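Local coordinates for protein activated BY transcription factor SSRB (Salmonella enterica, PDB 2WNW) that belongs to glycosyl hydrolase family 30 and joins a TIM-barrel domain to a beta-sandwich domain, at residues H25-C30 / D425-L430; E32-L37 / R417-L422; G3-S8 / R19-S24; E404-V409 / T439-Q444. All coordinates share one frame; numbering follows the deposited sequence.

Contact 1 of 4, residues H25-C30 / D425-L430; sequences HRQRDC and DKEIAL
Gln27 and Glu427 cross at about a right angle, with the amide and carboxylate planes turned 41° apart. Glu427 places CG between its own backbone N and carbonyl carbon (chi1 78°) and then runs straight, which carries the carboxylate across to the loop 25-30. Its OE1 accepts the backbone N-H of Gln27, with 2.8 Å between Gln27 N and Glu427 OE1; the N-H aims well, but it comes from above the carboxylate plane. A second bond, from Gln27 NE2 to Glu427 OE2 at 2.8 Å, is doubtful, because the position of OE2 is less certain. A glutamate suits this buried place because its OE1 can hold the main chain of Gln27 and at the same time form a salt bridge with Arg420, a pairing that would favour the ionised form.

The setting is the beta-sandwich domain. The chain leaving strand 17-25 passes the start of strand 426-432, where His25 and Lys426 form an antiparallel non-hydrogen-bonded pair whose side chains diverge. Beside that pair, Arg26 N donates to Asp425 O at 2.8 Å. The ring of His25 stands perpendicular to the carboxylate of Asp425, with His25 ND1 3.8 Å from Asp425 OD2. The same carboxylate is salt-bridged by its neighbour, Lys426 NZ lying 3.2 Å from Asp425 OD1. Arg26 rests CB and CG near Asp425 O, then bends so that its guanidinium turns back to its own loop: NE donates to Gln27 O at 2.8 Å and NH2 to Asp29 O at 3.0 Å, both acceptors lying in the guanidinium plane.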
# COMPACT_ATOMS: atom_id res chain seq x y z
N HIS A 25 -8.82 -8.18 -26.99
CA HIS A 25 -7.70 -9.07 -26.70
C HIS A 25 -6.57 -8.13 -26.30
O HIS A 25 -6.37 -7.10 -26.94
CB HIS A 25 -7.30 -9.87 -27.95
CG HIS A 25 -6.21 -10.86 -27.70
ND1 HIS A 25 -6.40 -11.99 -26.93
CD2 HIS A 25 -4.91 -10.88 -28.08
CE1 HIS A 25 -5.26 -12.66 -26.85
NE2 HIS A 25 -4.34 -12.01 -27.54
N ARG A 26 -5.83 -8.48 -25.25
CA ARG A 26 -4.76 -7.62 -24.79
C ARG A 26 -3.63 -7.41 -25.80
O ARG A 26 -3.36 -8.27 -26.64
CB ARG A 26 -4.15 -8.15 -23.49
CG ARG A 26 -3.24 -9.36 -23.66
CD ARG A 26 -2.24 -9.44 -22.51
NE ARG A 26 -1.34 -8.28 -22.50
CZ ARG A 26 -0.49 -7.99 -21.52
NH1 ARG A 26 -0.41 -8.76 -20.45
NH2 ARG A 26 0.28 -6.91 -21.61
N GLN A 27 -2.98 -6.26 -25.70
CA GLN A 27 -1.86 -5.92 -26.56
C GLN A 27 -0.63 -6.45 -25.83
O GLN A 27 -0.65 -6.59 -24.60
CB GLN A 27 -1.74 -4.41 -26.72
CG GLN A 27 -3.03 -3.73 -27.15
CD GLN A 27 -2.90 -2.22 -27.14
OE1 GLN A 27 -2.13 -1.64 -27.90
NE2 GLN A 27 -3.67 -1.57 -26.27
N ARG A 28 0.44 -6.72 -26.57
CA ARG A 28 1.67 -7.23 -25.97
C ARG A 28 2.30 -6.25 -24.98
O ARG A 28 2.81 -6.67 -23.94
CB ARG A 28 2.68 -7.59 -27.06
CG ARG A 28 2.51 -9.00 -27.63
CD ARG A 28 3.63 -9.34 -28.61
NE ARG A 28 3.29 -9.01 -29.99
CZ ARG A 28 2.52 -9.77 -30.78
NH1 ARG A 28 2.02 -10.91 -30.32
NH2 ARG A 28 2.26 -9.39 -32.02
N ASP A 29 2.26 -4.96 -25.30
CA ASP A 29 2.84 -3.94 -24.43
C ASP A 29 2.28 -4.06 -23.02
O ASP A 29 1.09 -4.35 -22.84
CB ASP A 29 2.54 -2.54 -24.96
CG ASP A 29 2.94 -1.45 -23.99
OD1 ASP A 29 4.15 -1.20 -23.83
OD2 ASP A 29 2.04 -0.85 -23.36
N CYS A 30 3.13 -3.83 -22.02
CA CYS A 30 2.71 -3.93 -20.62
C CYS A 30 2.74 -2.61 -19.85
O CYS A 30 2.79 -2.61 -18.62
CB CYS A 30 3.58 -4.95 -19.88
SG CYS A 30 3.36 -6.66 -20.43
N ASP A 425 -6.11 -12.27 -20.52
CA ASP A 425 -5.75 -11.95 -21.90
C ASP A 425 -6.69 -10.91 -22.51
O ASP A 425 -6.70 -10.71 -23.72
CB ASP A 425 -5.75 -13.23 -22.75
CG ASP A 425 -7.15 -13.74 -23.03
OD1 ASP A 425 -8.06 -13.52 -22.20
OD2 ASP A 425 -7.34 -14.39 -24.09
N LYS A 426 -7.46 -10.25 -21.66
CA LYS A 426 -8.40 -9.22 -22.10
C LYS A 426 -8.08 -7.87 -21.46
O LYS A 426 -7.61 -7.82 -20.32
CB LYS A 426 -9.83 -9.62 -21.73
CG LYS A 426 -10.30 -10.94 -22.33
CD LYS A 426 -10.43 -10.84 -23.84
CE LYS A 426 -11.24 -12.00 -24.42
NZ LYS A 426 -10.66 -13.32 -24.06
N GLU A 427 -8.34 -6.79 -22.18
CA GLU A 427 -8.08 -5.45 -21.65
C GLU A 427 -9.09 -4.43 -22.18
O GLU A 427 -9.77 -4.66 -23.17
CB GLU A 427 -6.68 -4.98 -22.04
CG GLU A 427 -6.58 -4.49 -23.49
CD GLU A 427 -5.22 -3.93 -23.84
OE1 GLU A 427 -4.23 -4.68 -23.80
OE2 GLU A 427 -5.14 -2.72 -24.15
N ILE A 428 -9.17 -3.30 -21.48
CA ILE A 428 -10.03 -2.21 -21.89
C ILE A 428 -9.31 -0.93 -21.48
O ILE A 428 -8.94 -0.75 -20.32
CB ILE A 428 -11.43 -2.27 -21.23
CG1 ILE A 428 -12.28 -1.09 -21.72
CG2 ILE A 428 -11.32 -2.26 -19.71
CD1 ILE A 428 -13.74 -1.15 -21.31
N ALA A 429 -9.10 -0.05 -22.46
CA ALA A 429 -8.40 1.21 -22.23
C ALA A 429 -9.35 2.27 -21.70
O ALA A 429 -10.42 2.49 -22.25
CB ALA A 429 -7.77 1.70 -23.54
N LEU A 430 -8.93 2.92 -20.62
CA LEU A 430 -9.74 3.97 -20.01
C LEU A 430 -8.97 5.28 -19.92
O LEU A 430 -7.75 5.29 -19.77
CB LEU A 430 -10.18 3.56 -18.60
CG LEU A 430 -10.99 2.27 -18.43
CD1 LEU A 430 -11.33 2.10 -16.95
CD2 LEU A 430 -12.26 2.33 -19.26

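Contact 2 of 4, residues E32-L37 / R417-L422; sequences ELISVL and RRCRVL
Leu33 lays CD2 over the centre of one face of the Arg420 guanidinium, 3.5 Å above its plane, so an apolar methyl covers the flat group while the N-H groups remain available for acid partners: NH1 makes a salt bridge with Glu427 and NH2 one with Asp29. Leu33 gets there with CG beside its backbone N and anti to its carbonyl carbon (chi1 -61°). Arg418 meets Glu32 differently. The carboxylate plane stands 72° from the guanidinium plane, and Glu32 OE2 sits 3.1 Å above that plane, offset toward the rim. Glu32 OE1 approaches Arg418 NH2 to 2.8 Å, yet it too lies well out of the plane, which makes this a salt bridge of charges alone, with no N-H aimed at the oxygen.

The backbones pair in parallel. Arg420 N donates to Glu32 O, Ile34 N to Arg420 O at 3.0 Å, Leu422 N to Ile34 O, and Val36 N to Leu422 O at 2.9 Å. Leu33 CD2 also touches Leu422 CB. On the other face of the sheet the branched and small apolar residues fit the interior: Ile34 CD1 reaches Cys419 SG at 3.7 Å, and Val36 CG1 faces Val421 CG1.

Strand 33-37 lies between strand 417-423 and the antiparallel strand 382-388. Ile34 and Val421 pack on strand 405-411 across the sandwich, whereas Leu33 and Ser35 meet His274 of the second subunit.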
# COMPACT_ATOMS: atom_id res chain seq x y z
N GLU A 32 1.29 1.26 -18.61
CA GLU A 32 0.04 1.90 -18.17
C GLU A 32 -1.05 0.93 -17.76
O GLU A 32 -2.24 1.17 -18.00
CB GLU A 32 -0.48 2.83 -19.26
CG GLU A 32 0.39 4.05 -19.48
CD GLU A 32 -0.17 5.00 -20.53
OE1 GLU A 32 0.40 6.10 -20.68
OE2 GLU A 32 -1.16 4.65 -21.20
N LEU A 33 -0.66 -0.15 -17.10
CA LEU A 33 -1.62 -1.17 -16.69
C LEU A 33 -2.16 -1.08 -15.27
O LEU A 33 -1.49 -0.63 -14.35
CB LEU A 33 -0.99 -2.56 -16.80
CG LEU A 33 -0.51 -3.10 -18.15
CD1 LEU A 33 0.09 -4.48 -17.93
CD2 LEU A 33 -1.68 -3.17 -19.12
N ILE A 34 -3.41 -1.50 -15.14
CA ILE A 34 -4.04 -1.66 -13.83
C ILE A 34 -4.41 -3.12 -14.00
O ILE A 34 -5.36 -3.46 -14.70
CB ILE A 34 -5.30 -0.80 -13.62
CG1 ILE A 34 -4.89 0.65 -13.34
CG2 ILE A 34 -6.10 -1.36 -12.44
CD1 ILE A 34 -6.04 1.58 -12.98
N SER A 35 -3.60 -3.99 -13.41
CA SER A 35 -3.81 -5.42 -13.51
C SER A 35 -4.80 -5.92 -12.47
O SER A 35 -4.71 -5.55 -11.30
CB SER A 35 -2.48 -6.16 -13.33
OG SER A 35 -1.52 -5.69 -14.26
N VAL A 36 -5.74 -6.76 -12.90
CA VAL A 36 -6.72 -7.32 -11.99
C VAL A 36 -6.65 -8.84 -12.06
O VAL A 36 -6.55 -9.42 -13.14
CB VAL A 36 -8.16 -6.85 -12.33
CG1 VAL A 36 -8.25 -5.34 -12.18
CG2 VAL A 36 -8.54 -7.27 -13.74
N LEU A 37 -6.66 -9.47 -10.89
CA LEU A 37 -6.59 -10.93 -10.80
C LEU A 37 -7.77 -11.40 -9.95
O LEU A 37 -7.61 -11.71 -8.77
CB LEU A 37 -5.27 -11.37 -10.17
CG LEU A 37 -3.99 -11.08 -10.95
CD1 LEU A 37 -3.65 -9.60 -10.84
CD2 LEU A 37 -2.84 -11.92 -10.40
N ARG A 417 -5.53 11.26 -17.28
CA ARG A 417 -4.64 10.10 -17.25
C ARG A 417 -5.26 8.89 -17.94
O ARG A 417 -6.48 8.77 -18.02
CB ARG A 417 -4.28 9.74 -15.80
CG ARG A 417 -3.44 10.80 -15.08
CD ARG A 417 -2.11 11.04 -15.77
NE ARG A 417 -1.32 9.81 -15.88
CZ ARG A 417 -0.58 9.31 -14.90
NH1 ARG A 417 0.09 8.18 -15.09
NH2 ARG A 417 -0.48 9.94 -13.73
N ARG A 418 -4.40 8.00 -18.43
CA ARG A 418 -4.84 6.80 -19.11
C ARG A 418 -4.38 5.54 -18.40
O ARG A 418 -3.37 5.54 -17.70
CB ARG A 418 -4.30 6.75 -20.53
CG ARG A 418 -4.83 7.81 -21.47
CD ARG A 418 -4.12 7.68 -22.79
NE ARG A 418 -2.68 7.89 -22.63
CZ ARG A 418 -1.74 7.13 -23.19
NH1 ARG A 418 -2.07 6.11 -23.96
NH2 ARG A 418 -0.46 7.41 -22.97
N CYS A 419 -5.13 4.47 -18.60
CA CYS A 419 -4.78 3.19 -18.01
C CYS A 419 -5.46 2.10 -18.80
O CYS A 419 -6.44 2.35 -19.51
CB CYS A 419 -5.21 3.12 -16.54
SG CYS A 419 -6.99 3.10 -16.25
N ARG A 420 -4.93 0.89 -18.70
CA ARG A 420 -5.52 -0.24 -19.38
C ARG A 420 -5.85 -1.27 -18.32
O ARG A 420 -4.95 -1.82 -17.69
CB ARG A 420 -4.56 -0.84 -20.40
CG ARG A 420 -4.38 -0.03 -21.67
CD ARG A 420 -3.60 -0.85 -22.70
NE ARG A 420 -2.21 -1.01 -22.33
CZ ARG A 420 -1.48 -2.09 -22.58
NH1 ARG A 420 -2.01 -3.13 -23.21
NH2 ARG A 420 -0.20 -2.12 -22.22
N VAL A 421 -7.14 -1.51 -18.10
CA VAL A 421 -7.54 -2.52 -17.13
C VAL A 421 -7.25 -3.85 -17.81
O VAL A 421 -7.84 -4.16 -18.85
CB VAL A 421 -9.03 -2.42 -16.79
CG1 VAL A 421 -9.42 -3.52 -15.81
CG2 VAL A 421 -9.33 -1.05 -16.18
N LEU A 422 -6.34 -4.62 -17.22
CA LEU A 422 -5.94 -5.89 -17.79
C LEU A 422 -6.40 -7.06 -16.94
O LEU A 422 -6.00 -7.21 -15.79
CB LEU A 422 -4.41 -5.89 -17.95
CG LEU A 422 -3.65 -6.98 -18.72
CD1 LEU A 422 -3.50 -8.22 -17.87
CD2 LEU A 422 -4.36 -7.28 -20.03

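Contact 3 of 4, residues G3-S8 / R19-S24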
# COMPACT_ATOMS: atom_id res chain seq x y z
N GLY A 3 -18.90 -5.29 -20.56
CA GLY A 3 -19.29 -4.81 -19.25
C GLY A 3 -19.95 -3.45 -19.28
O GLY A 3 -20.38 -2.97 -20.33
N ARG A 4 -20.03 -2.82 -18.11
CA ARG A 4 -20.62 -1.50 -17.99
C ARG A 4 -19.60 -0.57 -17.34
O ARG A 4 -18.89 -0.97 -16.42
CB ARG A 4 -21.88 -1.55 -17.12
CG ARG A 4 -23.01 -2.38 -17.69
CD ARG A 4 -24.28 -2.17 -16.86
NE ARG A 4 -24.17 -2.74 -15.52
CZ ARG A 4 -24.81 -2.27 -14.45
NH1 ARG A 4 -25.60 -1.21 -14.56
NH2 ARG A 4 -24.67 -2.86 -13.27
N LEU A 5 -19.54 0.66 -17.83
CA LEU A 5 -18.61 1.65 -17.30
C LEU A 5 -19.40 2.84 -16.77
O LEU A 5 -20.21 3.42 -17.49
CB LEU A 5 -17.65 2.11 -18.40
CG LEU A 5 -16.60 3.15 -17.99
CD1 LEU A 5 -15.65 2.56 -16.95
CD2 LEU A 5 -15.82 3.60 -19.22
N ILE A 6 -19.18 3.18 -15.50
CA ILE A 6 -19.86 4.30 -14.87
C ILE A 6 -18.77 5.34 -14.61
O ILE A 6 -17.87 5.11 -13.79
CB ILE A 6 -20.51 3.90 -13.53
CG1 ILE A 6 -21.62 2.87 -13.77
CG2 ILE A 6 -21.10 5.14 -12.85
CD1 ILE A 6 -21.11 1.49 -14.10
N SER A 7 -18.85 6.47 -15.30
CA SER A 7 -17.83 7.51 -15.18
C SER A 7 -18.31 8.85 -14.64
O SER A 7 -19.38 9.34 -15.00
CB SER A 7 -17.17 7.73 -16.54
OG SER A 7 -16.75 6.51 -17.11
N SER A 8 -17.49 9.44 -13.77
CA SER A 8 -17.78 10.74 -13.19
C SER A 8 -16.65 11.70 -13.53
O SER A 8 -15.47 11.33 -13.50
CB SER A 8 -17.91 10.65 -11.67
OG SER A 8 -19.10 9.97 -11.29
N ARG A 19 -22.42 3.62 -19.56
CA ARG A 19 -22.43 3.26 -20.97
C ARG A 19 -21.85 1.86 -21.13
O ARG A 19 -21.01 1.43 -20.34
CB ARG A 19 -21.63 4.28 -21.79
CG ARG A 19 -20.12 4.18 -21.68
CD ARG A 19 -19.48 5.35 -22.42
NE ARG A 19 -18.05 5.18 -22.61
CZ ARG A 19 -17.50 4.34 -23.48
NH1 ARG A 19 -18.27 3.57 -24.24
NH2 ARG A 19 -16.18 4.26 -23.59
N ALA A 20 -22.32 1.15 -22.15
CA ALA A 20 -21.85 -0.20 -22.41
C ALA A 20 -20.45 -0.16 -23.01
O ALA A 20 -20.14 0.71 -23.82
CB ALA A 20 -22.80 -0.91 -23.37
N VAL A 21 -19.61 -1.09 -22.59
CA VAL A 21 -18.25 -1.16 -23.10
C VAL A 21 -17.86 -2.62 -23.31
O VAL A 21 -18.54 -3.53 -22.81
CB VAL A 21 -17.24 -0.53 -22.11
CG1 VAL A 21 -17.57 0.93 -21.88
CG2 VAL A 21 -17.26 -1.29 -20.79
N SER A 22 -16.79 -2.85 -24.05
CA SER A 22 -16.33 -4.20 -24.28
C SER A 22 -14.81 -4.27 -24.20
O SER A 22 -14.11 -3.31 -24.54
CB SER A 22 -16.80 -4.72 -25.65
OG SER A 22 -16.14 -4.04 -26.71
N PHE A 23 -14.31 -5.40 -23.71
CA PHE A 23 -12.88 -5.62 -23.60
C PHE A 23 -12.40 -6.07 -24.98
O PHE A 23 -13.21 -6.42 -25.84
CB PHE A 23 -12.59 -6.75 -22.60
CG PHE A 23 -12.75 -6.35 -21.15
CD1 PHE A 23 -11.62 -6.11 -20.37
CD2 PHE A 23 -14.01 -6.27 -20.57
CE1 PHE A 23 -11.75 -5.79 -19.01
CE2 PHE A 23 -14.15 -5.95 -19.22
CZ PHE A 23 -13.02 -5.72 -18.44
N SER A 24 -11.09 -6.06 -25.17
CA SER A 24 -10.47 -6.48 -26.41
C SER A 24 -9.33 -7.42 -26.03
O SER A 24 -8.93 -7.45 -24.86
CB SER A 24 -9.90 -5.28 -27.17
OG SER A 24 -10.92 -4.37 -27.52
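Val21 holds CG1 anti to its carbonyl carbon (chi1 -61°), which turns this methyl to Leu5 CB at 3.7 Å; Leu5, with CG anti to its backbone N (chi1 -180°), carries its branch on so that CD2 also comes near Val21 CG1, at 4.2 Å. The two side chains cross at about a right angle. They share one face of an antiparallel ladder between strands 2-9 and 17-25, in the same sheet as strands of the family 30 beta-sandwich domain. Gly3 and Val21 form a hydrogen-bonded pair, with Gly3 N donating to Val21 O at 2.9 Å and Val21 N to Gly3 O at 3.0 Å. Leu5 and Arg19 form the next such pair, and Arg4 and Ala20 the non-hydrogen-bonded pair between them.

Leucine and valine suit the face they share because it turns to strand 426-432: Leu5 packs on Leu430 and Val21 on Ile428. Gly3 presents bare backbone here, and the second methyl of Val21 settles against it, CG2 lying 3.6 Å from Gly3 O. On the other face Arg4 reaches away to a salt bridge with Glu18. Arg19 is exposed, so its charge can stay in solvent while its flat end lies against Val21: CG1 is 3.5 Å above one face of the guanidinium, offset toward the rim.

Contact 4 of 4, residues E404-V409 / T439-Q444; sequences ERVLVV and TLLWRQ. With PO4 (phosphate ion), chain C.
Arg405 sets CB over the centre of the Trp442 six-membered ring, 3.4 Å from its centroid and 10° off the ring normal, a CH-pi contact within an antiparallel ladder of the beta-sandwich domain. Arginine suits this position because its aliphatic part covers the indole face while its charged end extends beyond. The chain bends at chi2 (88°), and in this crystal the guanidinium grips a phosphate ion, probably from the crystallisation liquor, along its edge: Arg405 NE donates to phosphate O1 at 3.0 Å and NH2 to phosphate O4 at 2.7 Å. Leu407 CB comes to the edge of the Trp442 ring, 3.9 Å from CZ3. On the opposite face of the sheet Val406 and Leu441 lie side by side, pointing the same way, with Val406 CG1 3.5 Å from Leu441 CD2; branched apolar residues suit this buried layer.

Backbone bonds fix the register. Arg405 and Trp442 exchange N-H and C=O, the shorter bond running from Arg405 N to Trp442 O at 2.7 Å, and Leu407 and Leu440 do likewise. Arg443 places its guanidinium over Glu404 CB and forms a salt bridge with Asp402.

Further out, Phe23 meets the Trp442 ring and Val36 of strand 33-37 packs against it, while Trp442 NE1 is hydrogen-bonded to Asp423 OD1.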
# COMPACT_ATOMS: atom_id res chain seq x y z
N GLU A 404 -19.73 -11.24 -10.24
CA GLU A 404 -19.54 -10.00 -10.97
C GLU A 404 -18.28 -9.26 -10.50
O GLU A 404 -18.10 -9.06 -9.30
CB GLU A 404 -20.74 -9.07 -10.80
CG GLU A 404 -20.72 -7.86 -11.73
CD GLU A 404 -21.84 -6.87 -11.44
OE1 GLU A 404 -22.30 -6.20 -12.38
OE2 GLU A 404 -22.24 -6.76 -10.26
N ARG A 405 -17.43 -8.88 -11.45
CA ARG A 405 -16.21 -8.14 -11.12
C ARG A 405 -16.54 -6.65 -11.08
O ARG A 405 -17.30 -6.15 -11.90
CB ARG A 405 -15.12 -8.39 -12.17
CG ARG A 405 -14.46 -9.78 -12.12
CD ARG A 405 -15.21 -10.82 -12.98
NE ARG A 405 -14.43 -12.04 -13.13
CZ ARG A 405 -14.35 -13.00 -12.21
NH1 ARG A 405 -15.01 -12.88 -11.07
NH2 ARG A 405 -13.59 -14.06 -12.43
N VAL A 406 -15.98 -5.94 -10.10
CA VAL A 406 -16.22 -4.51 -9.95
C VAL A 406 -14.89 -3.82 -9.67
O VAL A 406 -14.19 -4.18 -8.72
CB VAL A 406 -17.17 -4.21 -8.77
CG1 VAL A 406 -17.46 -2.72 -8.69
CG2 VAL A 406 -18.47 -4.99 -8.92
N LEU A 407 -14.53 -2.83 -10.48
CA LEU A 407 -13.28 -2.10 -10.28
C LEU A 407 -13.52 -0.60 -10.17
O LEU A 407 -14.15 -0.00 -11.04
CB LEU A 407 -12.31 -2.36 -11.44
CG LEU A 407 -10.95 -1.67 -11.29
CD1 LEU A 407 -10.16 -2.35 -10.18
CD2 LEU A 407 -10.16 -1.73 -12.59
N VAL A 408 -13.03 -0.01 -9.09
CA VAL A 408 -13.17 1.43 -8.89
C VAL A 408 -11.81 2.07 -9.17
O VAL A 408 -10.79 1.62 -8.64
CB VAL A 408 -13.58 1.77 -7.43
CG1 VAL A 408 -13.69 3.28 -7.27
CG2 VAL A 408 -14.91 1.11 -7.10
N VAL A 409 -11.79 3.10 -10.01
CA VAL A 409 -10.55 3.79 -10.34
C VAL A 409 -10.77 5.29 -10.16
O VAL A 409 -11.77 5.84 -10.64
CB VAL A 409 -10.11 3.54 -11.81
CG1 VAL A 409 -8.80 4.26 -12.09
CG2 VAL A 409 -9.95 2.04 -12.06
N THR A 439 -16.18 3.34 -12.41
CA THR A 439 -16.44 2.02 -11.86
C THR A 439 -16.74 1.13 -13.06
O THR A 439 -17.63 1.43 -13.86
CB THR A 439 -17.64 2.01 -10.90
OG1 THR A 439 -17.39 2.94 -9.83
CG2 THR A 439 -17.84 0.62 -10.31
N LEU A 440 -15.95 0.07 -13.21
CA LEU A 440 -16.11 -0.87 -14.31
C LEU A 440 -16.72 -2.17 -13.79
O LEU A 440 -16.24 -2.73 -12.80
CB LEU A 440 -14.74 -1.17 -14.94
CG LEU A 440 -14.66 -2.19 -16.08
CD1 LEU A 440 -15.40 -1.68 -17.31
CD2 LEU A 440 -13.20 -2.45 -16.42
N LEU A 441 -17.77 -2.63 -14.45
CA LEU A 441 -18.46 -3.85 -14.05
C LEU A 441 -18.42 -4.86 -15.19
O LEU A 441 -18.68 -4.50 -16.34
CB LEU A 441 -19.92 -3.54 -13.72
CG LEU A 441 -20.22 -2.34 -12.83
CD1 LEU A 441 -21.73 -2.11 -12.79
CD2 LEU A 441 -19.67 -2.57 -11.44
N TRP A 442 -18.10 -6.11 -14.88
CA TRP A 442 -18.06 -7.14 -15.90
C TRP A 442 -18.06 -8.54 -15.31
O TRP A 442 -17.90 -8.72 -14.10
CB TRP A 442 -16.83 -6.95 -16.80
CG TRP A 442 -15.52 -7.42 -16.24
CD1 TRP A 442 -14.86 -8.58 -16.56
CD2 TRP A 442 -14.67 -6.73 -15.31
NE1 TRP A 442 -13.66 -8.64 -15.89
CE2 TRP A 442 -13.52 -7.52 -15.12
CE3 TRP A 442 -14.78 -5.51 -14.62
CZ2 TRP A 442 -12.47 -7.14 -14.27
CZ3 TRP A 442 -13.74 -5.12 -13.78
CH2 TRP A 442 -12.60 -5.94 -13.61
N ARG A 443 -18.28 -9.53 -16.17
CA ARG A 443 -18.31 -10.93 -15.75
C ARG A 443 -17.39 -11.74 -16.65
O ARG A 443 -17.20 -11.42 -17.82
CB ARG A 443 -19.74 -11.47 -15.85
CG ARG A 443 -20.72 -10.85 -14.88
CD ARG A 443 -22.15 -11.27 -15.19
NE ARG A 443 -23.10 -10.66 -14.26
CZ ARG A 443 -23.25 -11.03 -13.00
NH1 ARG A 443 -22.51 -12.00 -12.49
NH2 ARG A 443 -24.14 -10.40 -12.23
N GLN A 444 -16.81 -12.80 -16.09
CA GLN A 444 -15.92 -13.67 -16.86
C GLN A 444 -16.73 -14.21 -18.03
O GLN A 444 -17.95 -14.36 -17.92
CB GLN A 444 -15.42 -14.81 -15.97
CG GLN A 444 -16.52 -15.75 -15.50
CD GLN A 444 -16.10 -16.62 -14.33
OE1 GLN A 444 -16.51 -16.39 -13.19
NE2 GLN A 444 -15.27 -17.62 -14.61
P PO4 C . -11.60 -13.67 -15.46
O1 PO4 C . -12.42 -12.45 -15.25
O2 PO4 C . -11.62 -14.04 -16.89
O3 PO4 C . -10.20 -13.41 -15.03
O4 PO4 C . -12.16 -14.78 -14.65

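How the contacts relate
Contacts 2, 3 and 4 join strands of one mixed sheet that curls into the sandwich, whereas contact 1 fastens the loop after strand 17-25 to strand 426-432 of that sheet. Contacts 2 and 4 are buried and consist of regular ladders with apolar layers; they meet where Val421 packs on Leu440. Contacts 1 and 3 lie nearer the surface: contact 1 depends on a carboxylate gripping a loop, contact 3 on backbone pairing with a small apolar patch. Ile428 of contact 1 packs on Phe23 of contact 3. Contact 3 joins contact 4 because strand 2-9 pairs with strand 437-442. Contact 2 is the parallel pairing, whereas the ladders of contacts 3 and 4 are antiparallel.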